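Local coordinates for 3-keto-5-aminohexanoate cleavage protein (Archaeoglobus fulgidus, PDB 3LOT) that probably cleaves 3-keto-5-aminohexanoate as a zinc-dependent enzyme of the beta-keto acid cleavage family, which has a TIM-barrel fold, at residues V29-I34 against V65-Y70; K40-G45 against S79-N84; G59-D64 against G91-P96. All coordinates share one frame; numbering follows the deposited sequence. Where two conformers were deposited one is given.

Contact 1: residues V29-I34 against V65-Y70; sequences VTPDQI and VEVFRY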
ATOM      1  N   VAL D  29     -20.441 -33.974  10.445  1.00 17.11           N
ATOM      2  CA  VAL D  29     -20.437 -34.046  11.886  1.00 18.18           C
ATOM      3  C   VAL D  29     -19.752 -35.263  12.502  1.00 18.28           C
ATOM      4  O   VAL D  29     -18.867 -35.111  13.401  1.00 21.91           O
ATOM      5  CB  VAL D  29     -21.785 -34.044  12.376  1.00 18.40           C
ATOM      6  CG1 VAL D  29     -21.757 -34.745  13.775  1.00 18.89           C
ATOM      7  CG2 VAL D  29     -22.290 -32.570  12.323  1.00 20.42           C
ATOM      8  N   THR D  30     -20.094 -36.447  12.061  1.00 15.31           N
ATOM      9  CA  THR D  30     -19.558 -37.643  12.724  1.00 13.76           C
ATOM     10  C   THR D  30     -18.141 -37.936  12.270  1.00 12.85           C
ATOM     11  O   THR D  30     -17.700 -37.451  11.212  1.00 13.35           O
ATOM     12  CB  THR D  30     -20.395 -38.843  12.369  1.00 13.77           C
ATOM     13  OG1 THR D  30     -20.210 -39.113  10.975  1.00 10.44           O
ATOM     14  CG2 THR D  30     -21.867 -38.583  12.679  1.00 14.49           C
ATOM     15  N   PRO D  31     -17.404 -38.743  13.034  1.00 12.27           N
ATOM     16  CA  PRO D  31     -16.052 -39.024  12.565  1.00 12.20           C
ATOM     17  C   PRO D  31     -16.007 -39.684  11.203  1.00 12.30           C
ATOM     18  O   PRO D  31     -15.128 -39.359  10.388  1.00 11.76           O
ATOM     19  CB  PRO D  31     -15.513 -39.975  13.621  1.00 12.95           C
ATOM     20  CG  PRO D  31     -16.167 -39.484  14.906  1.00 11.84           C
ATOM     21  CD  PRO D  31     -17.589 -39.164  14.436  1.00 13.13           C
ATOM     22  N   ASP D  32     -16.955 -40.571  10.924  1.00 12.53           N
ATOM     23  CA  ASP D  32     -16.948 -41.256   9.629  1.00 12.73           C
ATOM     24  C   ASP D  32     -17.286 -40.290   8.493  1.00 12.71           C
ATOM     25  O   ASP D  32     -16.748 -40.424   7.388  1.00 12.64           O
ATOM     26  CB  ASP D  32     -17.895 -42.445   9.622  1.00 12.77           C
ATOM     27  CG  ASP D  32     -17.358 -43.624  10.404  1.00 15.65           C
ATOM     28  OD1 ASP D  32     -16.112 -43.804  10.564  1.00 15.12           O
ATOM     29  OD2 ASP D  32     -18.208 -44.413  10.862  1.00 20.58           O
ATOM     30  N   GLN D  33     -18.178 -39.332   8.753  1.00 12.40           N
ATOM     31  CA  GLN D  33     -18.440 -38.283   7.771  1.00 12.82           C
ATOM     32  C   GLN D  33     -17.216 -37.424   7.480  1.00 12.59           C
ATOM     33  O   GLN D  33     -16.927 -37.118   6.340  1.00 13.57           O
ATOM     34  CB  GLN D  33     -19.564 -37.361   8.238  1.00 13.40           C
ATOM     35  CG  GLN D  33     -20.909 -37.982   8.185  1.00 14.41           C
ATOM     36  CD  GLN D  33     -21.951 -37.100   8.835  1.00 17.31           C
ATOM     37  OE1 GLN D  33     -21.649 -36.007   9.313  1.00 15.44           O
ATOM     38  NE2 GLN D  33     -23.182 -37.542   8.793  1.00 15.70           N
ATOM     39  N   ILE D  34     -16.481 -37.047   8.510  1.00 12.33           N
ATOM     40  CA  ILE D  34     -15.249 -36.289   8.326  1.00 12.79           C
ATOM     41  C   ILE D  34     -14.236 -37.098   7.492  1.00 12.35           C
ATOM     42  O   ILE D  34     -13.612 -36.558   6.574  1.00 13.05           O
ATOM     43  CB  ILE D  34     -14.646 -35.821   9.716  1.00 12.65           C
ATOM     44  CG1 ILE D  34     -15.572 -34.829  10.404  1.00 13.41           C
ATOM     45  CG2 ILE D  34     -13.221 -35.219   9.528  1.00 12.36           C
ATOM     46  CD1 ILE D  34     -15.411 -34.831  11.980  1.00 12.48           C
ATOM     47  N   VAL D  65      -8.527 -36.755  21.775  0.70 15.19           N
ATOM     48  CA  VAL D  65      -7.488 -37.259  20.878  0.70 15.20           C
ATOM     49  C   VAL D  65      -7.814 -38.656  20.347  0.70 15.53           C
ATOM     50  O   VAL D  65      -7.318 -39.042  19.293  0.70 15.94           O
ATOM     51  CB  VAL D  65      -6.047 -37.242  21.505  0.70 15.51           C
ATOM     52  CG1 VAL D  65      -5.637 -35.820  21.900  0.70 14.79           C
ATOM     53  CG2 VAL D  65      -5.948 -38.205  22.677  0.70 14.24           C
ATOM     54  N   GLU D  66      -8.637 -39.427  21.054  1.00 15.62           N
ATOM     55  CA  GLU D  66      -9.072 -40.703  20.494  1.00 16.31           C
ATOM     56  C   GLU D  66      -9.971 -40.560  19.272  1.00 15.27           C
ATOM     57  O   GLU D  66      -9.924 -41.422  18.373  1.00 14.00           O
ATOM     58  CB  GLU D  66      -9.706 -41.604  21.535  1.00 17.95           C
ATOM     59  CG  GLU D  66      -8.663 -42.186  22.547  1.00 21.97           C
ATOM     60  CD  GLU D  66      -7.165 -42.125  22.110  1.00 27.45           C
ATOM     61  OE1 GLU D  66      -6.792 -42.643  21.016  1.00 28.98           O
ATOM     62  OE2 GLU D  66      -6.354 -41.580  22.915  1.00 33.12           O
ATOM     63  N   VAL D  67     -10.722 -39.464  19.216  1.00 13.47           N
ATOM     64  CA  VAL D  67     -11.548 -39.175  18.043  1.00 13.26           C
ATOM     65  C   VAL D  67     -10.663 -38.704  16.893  1.00 13.42           C
ATOM     66  O   VAL D  67     -10.757 -39.185  15.748  1.00 12.16           O
ATOM     67  CB  VAL D  67     -12.680 -38.139  18.372  1.00 13.49           C
ATOM     68  CG1 VAL D  67     -13.526 -37.830  17.134  1.00 10.31           C
ATOM     69  CG2 VAL D  67     -13.595 -38.697  19.534  1.00 14.78           C
ATOM     70  N   PHE D  68      -9.772 -37.777  17.185  1.00 13.08           N
ATOM     71  CA  PHE D  68      -8.677 -37.531  16.230  1.00 13.42           C
ATOM     72  C   PHE D  68      -7.965 -38.785  15.748  1.00 13.49           C
ATOM     73  O   PHE D  68      -7.692 -38.926  14.548  1.00 14.02           O
ATOM     74  CB  PHE D  68      -7.639 -36.593  16.810  1.00 13.04           C
ATOM     75  CG  PHE D  68      -8.026 -35.163  16.725  1.00 14.05           C
ATOM     76  CD1 PHE D  68      -7.921 -34.486  15.512  1.00 14.80           C
ATOM     77  CD2 PHE D  68      -8.477 -34.488  17.842  1.00 14.80           C
ATOM     78  CE1 PHE D  68      -8.252 -33.155  15.404  1.00 14.73           C
ATOM     79  CE2 PHE D  68      -8.805 -33.158  17.766  1.00 15.96           C
ATOM     80  CZ  PHE D  68      -8.698 -32.475  16.532  1.00 14.70           C
ATOM     81  N   ARG D  69      -7.621 -39.668  16.673  1.00 13.71           N
ATOM     82  CA  ARG D  69      -6.816 -40.833  16.302  1.00 14.47           C
ATOM     83  C   ARG D  69      -7.600 -41.685  15.305  1.00 14.55           C
ATOM     84  O   ARG D  69      -7.052 -42.120  14.275  1.00 14.17           O
ATOM     85  CB  ARG D  69      -6.366 -41.644  17.501  1.00 14.37           C
ATOM     86  CG  ARG D  69      -5.327 -42.707  17.098  1.00 15.76           C
ATOM     87  CD  ARG D  69      -4.906 -43.573  18.225  1.00 17.08           C
ATOM     88  NE  ARG D  69      -4.619 -42.841  19.453  1.00 17.05           N
ATOM     89  CZ  ARG D  69      -3.476 -42.223  19.730  1.00 22.28           C
ATOM     90  NH1 ARG D  69      -2.469 -42.191  18.849  1.00 23.65           N
ATOM     91  NH2 ARG D  69      -3.333 -41.615  20.907  1.00 23.54           N
ATOM     92  N   TYR D  70      -8.882 -41.877  15.597  1.00 14.29           N
ATOM     93  CA  TYR D  70      -9.749 -42.633  14.716  1.00 13.84           C
ATOM     94  C   TYR D  70      -9.854 -42.000  13.334  1.00 12.56           C
ATOM     95  O   TYR D  70      -9.653 -42.686  12.333  1.00 11.48           O
ATOM     96  CB  TYR D  70     -11.136 -42.823  15.350  1.00 14.06           C
ATOM     97  CG  TYR D  70     -12.119 -43.522  14.464  1.00 14.27           C
ATOM     98  CD1 TYR D  70     -12.219 -44.926  14.449  1.00 15.88           C
ATOM     99  CD2 TYR D  70     -12.959 -42.792  13.648  1.00 13.65           C
ATOM    100  CE1 TYR D  70     -13.153 -45.566  13.613  1.00 16.62           C
ATOM    101  CE2 TYR D  70     -13.854 -43.392  12.820  1.00 14.31           C
ATOM    102  CZ  TYR D  70     -13.953 -44.774  12.780  1.00 14.92           C
ATOM    103  OH  TYR D  70     -14.896 -45.338  11.946  1.00 12.31           O
TER
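D32 and Y70 supply the polar part of this contact between the start of helix 31-43 and the first two turns of helix 65-78. The phenol is the donor, from Y70 OH to D32 OD1 at 2.4 Å, a length so short that its exact value is doubtful. OD1 meets the ring at its edge and in its plane, while the carboxylate as a whole is turned 49° from the ring. Y70 has CG anti to its own backbone N (chi1 176°), which carries the ring across to the other helix.

The apolar part centres on P31. P31 CG lies 3.8 Å from V67 CG1, and P31 CB is 3.8 Å from Y70 CD2, approaching the ring obliquely. The pyrrolidine thus touches both side chains.

Bonds within 29-34 fix the helix start that presents P31 and D32. T30 and Q33 form a capping box: Q33 N donates to T30 OG1 at 3.0 Å, and T30 N, above the amide plane, donates to Q33 OE1 at 3.2 Å. V29 N also donates to Q33 OE1, at 2.6 Å and nearly in line with its C=O.

The pair lies near the surface where helices 31-43 and 65-78 begin. P31 also touches P56 and I71, while on the inner side I34 rests on I51 and V67 on A53, both of strand 48-54.

Contact 2: residues K40-G45 against S79-N84; sequences KAAEAG and SDVVIN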
ATOM      1  N   LYS D  40     -12.754 -37.859  -0.135  1.00 11.11           N
ATOM      2  CA  LYS D  40     -13.333 -37.230  -1.320  1.00 11.70           C
ATOM      3  C   LYS D  40     -12.618 -35.926  -1.706  1.00 10.63           C
ATOM      4  O   LYS D  40     -12.423 -35.671  -2.877  1.00 10.02           O
ATOM      5  CB  LYS D  40     -14.824 -36.988  -1.130  1.00 11.74           C
ATOM      6  CG  LYS D  40     -15.604 -38.332  -1.121  1.00 15.10           C
ATOM      7  CD  LYS D  40     -17.079 -38.192  -0.793  1.00 18.88           C
ATOM      8  CE  LYS D  40     -17.629 -39.525  -0.223  1.00 20.48           C
ATOM      9  NZ  LYS D  40     -19.093 -39.488   0.029  1.00 21.91           N
ATOM     10  N   ALA D  41     -12.236 -35.111  -0.732  1.00  9.91           N
ATOM     11  CA  ALA D  41     -11.564 -33.853  -1.030  1.00 11.00           C
ATOM     12  C   ALA D  41     -10.183 -34.072  -1.681  1.00 11.83           C
ATOM     13  O   ALA D  41      -9.815 -33.408  -2.683  1.00 12.41           O
ATOM     14  CB  ALA D  41     -11.442 -33.011   0.261  1.00 10.84           C
ATOM     15  N   ALA D  42      -9.459 -35.053  -1.137  1.00 12.17           N
ATOM     16  CA  ALA D  42      -8.192 -35.501  -1.689  1.00 11.84           C
ATOM     17  C   ALA D  42      -8.305 -35.923  -3.122  1.00 12.03           C
ATOM     18  O   ALA D  42      -7.501 -35.542  -3.944  1.00 10.35           O
ATOM     19  CB  ALA D  42      -7.629 -36.656  -0.856  1.00 11.30           C
ATOM     20  N   GLU D  43      -9.316 -36.726  -3.418  1.00 13.24           N
ATOM     21  CA  GLU D  43      -9.531 -37.230  -4.743  1.00 14.36           C
ATOM     22  C   GLU D  43      -9.931 -36.123  -5.701  1.00 14.66           C
ATOM     23  O   GLU D  43      -9.682 -36.238  -6.888  1.00 14.52           O
ATOM     24  CB  GLU D  43     -10.586 -38.329  -4.714  1.00 15.71           C
ATOM     25  CG  GLU D  43     -10.028 -39.640  -4.076  1.00 18.35           C
ATOM     26  CD  GLU D  43     -11.079 -40.785  -4.064  1.00 25.42           C
ATOM     27  OE1 GLU D  43     -12.160 -40.573  -4.683  1.00 28.58           O
ATOM     28  OE2 GLU D  43     -10.815 -41.864  -3.443  1.00 28.13           O
ATOM     29  N   ALA D  44     -10.488 -35.037  -5.178  1.00 13.75           N
ATOM     30  CA  ALA D  44     -10.817 -33.844  -5.974  1.00 13.37           C
ATOM     31  C   ALA D  44      -9.610 -32.911  -6.226  1.00 13.08           C
ATOM     32  O   ALA D  44      -9.726 -31.914  -6.923  1.00 14.00           O
ATOM     33  CB  ALA D  44     -11.968 -33.063  -5.298  1.00 13.06           C
ATOM     34  N   GLY D  45      -8.451 -33.199  -5.649  1.00 12.88           N
ATOM     35  CA  GLY D  45      -7.265 -32.380  -5.879  1.00 13.07           C
ATOM     36  C   GLY D  45      -6.659 -31.720  -4.650  1.00 13.20           C
ATOM     37  O   GLY D  45      -5.642 -31.068  -4.755  1.00 15.69           O
ATOM     38  N   SER D  79      -6.113 -42.959   1.884  1.00 12.00           N
ATOM     39  CA  SER D  79      -5.507 -41.896   1.091  1.00 12.54           C
ATOM     40  C   SER D  79      -4.123 -41.522   1.569  1.00 13.38           C
ATOM     41  O   SER D  79      -3.834 -41.638   2.762  1.00 14.54           O
ATOM     42  CB  SER D  79      -6.435 -40.669   1.134  1.00 11.78           C
ATOM     43  OG  SER D  79      -5.829 -39.570   0.476  1.00 12.26           O
ATOM     44  N   ASP D  80      -3.268 -41.081   0.639  1.00 14.54           N
ATOM     45  CA  ASP D  80      -1.946 -40.536   0.984  1.00 14.83           C
ATOM     46  C   ASP D  80      -1.960 -39.018   1.251  1.00 14.17           C
ATOM     47  O   ASP D  80      -0.922 -38.401   1.440  1.00 12.98           O
ATOM     48  CB  ASP D  80      -0.862 -40.925  -0.049  1.00 16.36           C
ATOM     49  CG  ASP D  80      -1.037 -40.279  -1.402  1.00 18.76           C
ATOM     50  OD1 ASP D  80      -2.114 -39.731  -1.672  1.00 23.68           O
ATOM     51  OD2 ASP D  80      -0.075 -40.336  -2.230  1.00 24.30           O
ATOM     52  N   VAL D  81      -3.145 -38.433   1.249  1.00 13.06           N
ATOM     53  CA  VAL D  81      -3.304 -37.023   1.566  1.00 12.96           C
ATOM     54  C   VAL D  81      -2.545 -36.621   2.820  1.00 13.49           C
ATOM     55  O   VAL D  81      -2.453 -37.404   3.784  1.00 13.70           O
ATOM     56  CB  VAL D  81      -4.807 -36.661   1.744  1.00 13.72           C
ATOM     57  CG1 VAL D  81      -5.374 -37.269   3.033  1.00 11.40           C
ATOM     58  CG2 VAL D  81      -5.010 -35.135   1.684  1.00 10.60           C
ATOM     59  N   VAL D  82      -1.985 -35.405   2.809  1.00 13.59           N
ATOM     60  CA  VAL D  82      -1.359 -34.855   4.007  1.00 12.68           C
ATOM     61  C   VAL D  82      -2.471 -34.458   5.012  1.00 12.89           C
ATOM     62  O   VAL D  82      -3.412 -33.731   4.681  1.00 13.09           O
ATOM     63  CB  VAL D  82      -0.402 -33.659   3.687  1.00 13.35           C
ATOM     64  CG1 VAL D  82       0.224 -33.083   4.962  1.00 10.56           C
ATOM     65  CG2 VAL D  82       0.734 -34.108   2.710  1.00 11.90           C
ATOM     66  N   ILE D  83      -2.381 -35.012   6.215  1.00 12.08           N
ATOM     67  CA  ILE D  83      -3.396 -34.816   7.248  1.00 12.73           C
ATOM     68  C   ILE D  83      -2.893 -33.776   8.241  1.00 13.05           C
ATOM     69  O   ILE D  83      -1.950 -34.022   9.044  1.00 12.61           O
ATOM     70  CB  ILE D  83      -3.734 -36.143   7.980  1.00 13.13           C
ATOM     71  CG1 ILE D  83      -4.201 -37.227   6.967  1.00 11.71           C
ATOM     72  CG2 ILE D  83      -4.744 -35.827   9.096  1.00 11.99           C
ATOM     73  CD1 ILE D  83      -4.197 -38.679   7.490  1.00 10.02           C
ATOM     74  N   ASN D  84      -3.442 -32.585   8.112  1.00 13.10           N
ATOM     75  CA  ASN D  84      -3.111 -31.431   8.963  1.00 13.82           C
ATOM     76  C   ASN D  84      -4.132 -31.380  10.097  1.00 14.16           C
ATOM     77  O   ASN D  84      -5.330 -31.230   9.833  1.00 15.28           O
ATOM     78  CB  ASN D  84      -3.212 -30.161   8.087  1.00 14.07           C
ATOM     79  CG  ASN D  84      -2.938 -28.846   8.854  1.00 15.39           C
ATOM     80  OD1 ASN D  84      -3.373 -28.684   9.982  1.00 19.33           O
ATOM     81  ND2 ASN D  84      -2.274 -27.874   8.192  1.00 17.70           N
TER
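A42 packs against S79 and V81 in a small, mainly apolar contact between the last turn of helix 31-43 and the loop that leads into barrel strand 82-85. It lies at the end of the barrel where the strands begin. A single methyl does the work on the helix side: A42 CB sits 3.8 Å from V81 CB and 3.7 Å from S79 OG. V81 CG2 lies slightly farther, 4.0 Å from A42 CB. With no bulk beyond CB at A42, the backbones come close, the CA atoms of A42 and V81 being 6.1 Å apart.

The serine has a second task. S79 OG stands anti to the nitrogen of its own residue (chi1 175°) and accepts from V81 N at 3.0 Å, an almost straight bond (164°) that closes an ST turn. Replacing S79 by an alanine removes the OG acceptor and is likely to leave V81 N without this mate and the turn before the strand freer to move against A42. On the helix side, a Schellman motif ends the helix, with G45 at positive phi and G45 N bonded to A42 O at 3.0 Å.

Beyond the pair, V81 also touches V49 and I75, and D80 O accepts from R301. Farther along the strand N84 OD1 bonds to ND1 of the zinc ligand H50.

Across the interface the fit rests on shape and van der Waals contact, with no charge involved; the bond that S79 OG accepts lies within its own loop and does not cross to the helix.

Contact 3: residues G59-D64 against G91-P96; sequences GRPTTD and GTLGIP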
ATOM      1  N   GLY D  59     -22.475 -33.362  17.128  1.00 19.21           N
ATOM      2  CA  GLY D  59     -21.595 -32.495  16.367  1.00 18.79           C
ATOM      3  C   GLY D  59     -20.863 -31.400  17.110  1.00 18.42           C
ATOM      4  O   GLY D  59     -20.175 -30.583  16.480  1.00 17.96           O
ATOM      5  N   ARG D  60     -20.943 -31.378  18.431  1.00 17.77           N
ATOM      6  CA  ARG D  60     -20.248 -30.356  19.203  1.00 18.26           C
ATOM      7  C   ARG D  60     -18.718 -30.543  19.085  1.00 17.41           C
ATOM      8  O   ARG D  60     -18.247 -31.668  19.125  1.00 17.55           O
ATOM      9  CB  ARG D  60     -20.702 -30.420  20.638  1.00 18.60           C
ATOM     10  CG  ARG D  60     -20.112 -29.392  21.528  1.00 22.70           C
ATOM     11  CD  ARG D  60     -20.771 -29.402  22.907  1.00 26.26           C
ATOM     12  NE  ARG D  60     -20.672 -28.094  23.593  1.00 29.42           N
ATOM     13  CZ  ARG D  60     -19.703 -27.701  24.442  1.00 32.33           C
ATOM     14  NH1 ARG D  60     -18.664 -28.486  24.754  1.00 33.71           N
ATOM     15  NH2 ARG D  60     -19.772 -26.488  25.006  1.00 35.26           N
ATOM     16  N   PRO D  61     -17.966 -29.452  18.883  1.00 16.69           N
ATOM     17  CA  PRO D  61     -16.504 -29.527  18.839  1.00 17.20           C
ATOM     18  C   PRO D  61     -15.924 -30.280  20.039  1.00 18.15           C
ATOM     19  O   PRO D  61     -16.360 -30.073  21.165  1.00 17.63           O
ATOM     20  CB  PRO D  61     -16.076 -28.061  18.861  1.00 17.07           C
ATOM     21  CG  PRO D  61     -17.245 -27.330  18.228  1.00 16.49           C
ATOM     22  CD  PRO D  61     -18.466 -28.115  18.532  1.00 16.31           C
ATOM     23  N   THR D  62     -14.969 -31.173  19.786  1.00 19.41           N
ATOM     24  CA  THR D  62     -14.250 -31.840  20.864  1.00 18.82           C
ATOM     25  C   THR D  62     -12.754 -31.916  20.561  1.00 18.38           C
ATOM     26  O   THR D  62     -12.359 -32.023  19.388  1.00 18.49           O
ATOM     27  CB  THR D  62     -14.756 -33.279  21.064  1.00 19.50           C
ATOM     28  OG1 THR D  62     -13.918 -33.913  22.024  1.00 19.75           O
ATOM     29  CG2 THR D  62     -14.681 -34.080  19.759  1.00 17.71           C
ATOM     30  N   THR D  63     -11.927 -31.871  21.611  1.00 17.27           N
ATOM     31  CA  THR D  63     -10.486 -32.037  21.465  1.00 16.88           C
ATOM     32  C   THR D  63     -10.060 -33.503  21.634  1.00 16.37           C
ATOM     33  O   THR D  63      -8.905 -33.815  21.420  1.00 16.77           O
ATOM     34  CB  THR D  63      -9.751 -31.198  22.490  1.00 17.68           C
ATOM     35  OG1 THR D  63     -10.224 -31.561  23.783  1.00 18.08           O
ATOM     36  CG2 THR D  63     -10.020 -29.693  22.271  1.00 17.40           C
ATOM     37  N   ASP D  64     -10.997 -34.383  22.000  1.00 15.48           N
ATOM     38  CA  ASP D  64     -10.730 -35.801  22.297  1.00 15.96           C
ATOM     39  C   ASP D  64      -9.738 -36.456  21.311  1.00 15.13           C
ATOM     40  O   ASP D  64     -10.048 -36.670  20.155  1.00 14.47           O
ATOM     41  CB  ASP D  64     -12.060 -36.547  22.340  1.00 15.74           C
ATOM     42  CG  ASP D  64     -11.927 -38.046  22.665  1.00 19.64           C
ATOM     43  OD1 ASP D  64     -10.835 -38.648  22.727  1.00 21.24           O
ATOM     44  OD2 ASP D  64     -12.994 -38.647  22.875  1.00 26.40           O
ATOM     45  N   GLY D  91     -10.496 -23.576  21.085  1.00 21.74           N
ATOM     46  CA  GLY D  91     -10.040 -22.314  21.575  1.00 22.26           C
ATOM     47  C   GLY D  91     -11.205 -21.366  21.748  1.00 22.81           C
ATOM     48  O   GLY D  91     -11.197 -20.544  22.690  1.00 22.79           O
ATOM     49  N   THR D  92     -12.197 -21.492  20.849  1.00 22.83           N
ATOM     50  CA  THR D  92     -13.436 -20.674  20.868  1.00 22.95           C
ATOM     51  C   THR D  92     -14.392 -21.153  21.969  1.00 24.02           C
ATOM     52  O   THR D  92     -15.446 -20.549  22.178  1.00 24.20           O
ATOM     53  CB  THR D  92     -14.212 -20.676  19.493  1.00 22.78           C
ATOM     54  OG1 THR D  92     -14.456 -22.026  19.062  1.00 21.76           O
ATOM     55  CG2 THR D  92     -13.431 -19.946  18.387  1.00 20.90           C
ATOM     56  N   LEU D  93     -14.046 -22.261  22.630  1.00 24.30           N
ATOM     57  CA  LEU D  93     -14.754 -22.714  23.828  1.00 24.84           C
ATOM     58  C   LEU D  93     -13.863 -22.445  25.055  1.00 24.73           C
ATOM     59  O   LEU D  93     -14.115 -22.955  26.133  1.00 25.04           O
ATOM     60  CB  LEU D  93     -15.128 -24.213  23.737  1.00 25.65           C
ATOM     61  CG  LEU D  93     -16.076 -24.751  22.636  1.00 27.08           C
ATOM     62  CD1 LEU D  93     -15.259 -25.321  21.462  1.00 29.14           C
ATOM     63  CD2 LEU D  93     -17.008 -25.809  23.147  1.00 25.67           C
ATOM     64  N   GLY D  94     -12.814 -21.638  24.905  1.00 24.59           N
ATOM     65  CA  GLY D  94     -11.984 -21.274  26.048  1.00 24.62           C
ATOM     66  C   GLY D  94     -10.964 -22.324  26.466  1.00 24.79           C
ATOM     67  O   GLY D  94     -10.355 -22.198  27.541  1.00 23.96           O
ATOM     68  N   ILE D  95     -10.732 -23.336  25.624  1.00 25.19           N
ATOM     69  CA  ILE D  95      -9.786 -24.434  25.951  1.00 25.43           C
ATOM     70  C   ILE D  95      -8.354 -23.936  25.726  1.00 25.53           C
ATOM     71  O   ILE D  95      -8.075 -23.413  24.637  1.00 25.29           O
ATOM     72  CB  ILE D  95     -10.022 -25.737  25.069  1.00 26.31           C
ATOM     73  CG1 ILE D  95     -11.389 -26.372  25.364  1.00 25.93           C
ATOM     74  CG2 ILE D  95      -8.873 -26.776  25.262  1.00 26.29           C
ATOM     75  CD1 ILE D  95     -11.674 -27.591  24.515  1.00 25.79           C
ATOM     76  N   PRO D  96      -7.444 -24.103  26.730  1.00 25.00           N
ATOM     77  CA  PRO D  96      -6.073 -23.552  26.518  1.00 25.44           C
ATOM     78  C   PRO D  96      -5.180 -24.340  25.501  1.00 25.63           C
ATOM     79  O   PRO D  96      -5.482 -25.475  25.120  1.00 24.98           O
ATOM     80  CB  PRO D  96      -5.444 -23.558  27.945  1.00 24.18           C
ATOM     81  CG  PRO D  96      -6.254 -24.485  28.772  1.00 24.76           C
ATOM     82  CD  PRO D  96      -7.583 -24.790  28.045  1.00 25.41           C
TER
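At the zinc-site end of the TIM barrel, the connection after strand 48-54, with its short, weakly bonded strand 61-62, meets the loop after strand 82-85, R60, P61 and T63 on one side touching L93 and I95 on the other. L93 spreads its two methyls over two partners. L93 CD2 lies over one face of the R60 guanidinium, 3.4 Å from R60 NH2 and offset toward the rim of the group. L93 CD1 turns to the proline, 3.9 Å from P61 CB. L93 chi2 is 97°, away from the usual staggered values, and this turns one methyl to each partner. R60 reaches the leucine with a chain extended from CG to NE, so that the flat group rather than the aliphatic part makes the contact.

The second meeting is narrower. T63 and I95 approach tip to tip, and the distance from T63 CG2 to I95 CD1, 3.5 Å, is tighter than usual for two methyl carbons.

Local bonds shape both loops. D64 N donates to T62 OG1 at 3.0 Å, an ST turn just ahead of helix 65-78, and D64 OD1 caps E66 N. In the other loop G94 N bonds to G91 O at 3.0 Å, and G94 takes a positive phi.

P61 is about 10 Å, side chain to metal, from the zinc ion. Around the pair, helix 137-144 lays W137 against R60 and P61 and Y141 against L93, while strand 48-54 touches P61 through R54 and T62 through A53.

In the fold
All three contacts lie within the barrel's early beta-alpha units. Contacts 1 and 3 are surface contacts, whereas contact 2 is partly buried. Helix 31-43 serves two of them, its start in contact 1 and its end in contact 2, with centres 16 Å apart. Contacts 1 and 3 touch each other, V29 CG1 lying 3.4 Å from G59 CA and F68 CD2 3.7 Å from T63 O; here strand 61-62 leads into helix 65-78. Chemistry follows place: contact 1 adds an acid-phenol bond to its apolar packing, contact 3 sets a leucine methyl over a guanidinium, and contact 2 relies on small side chains alone.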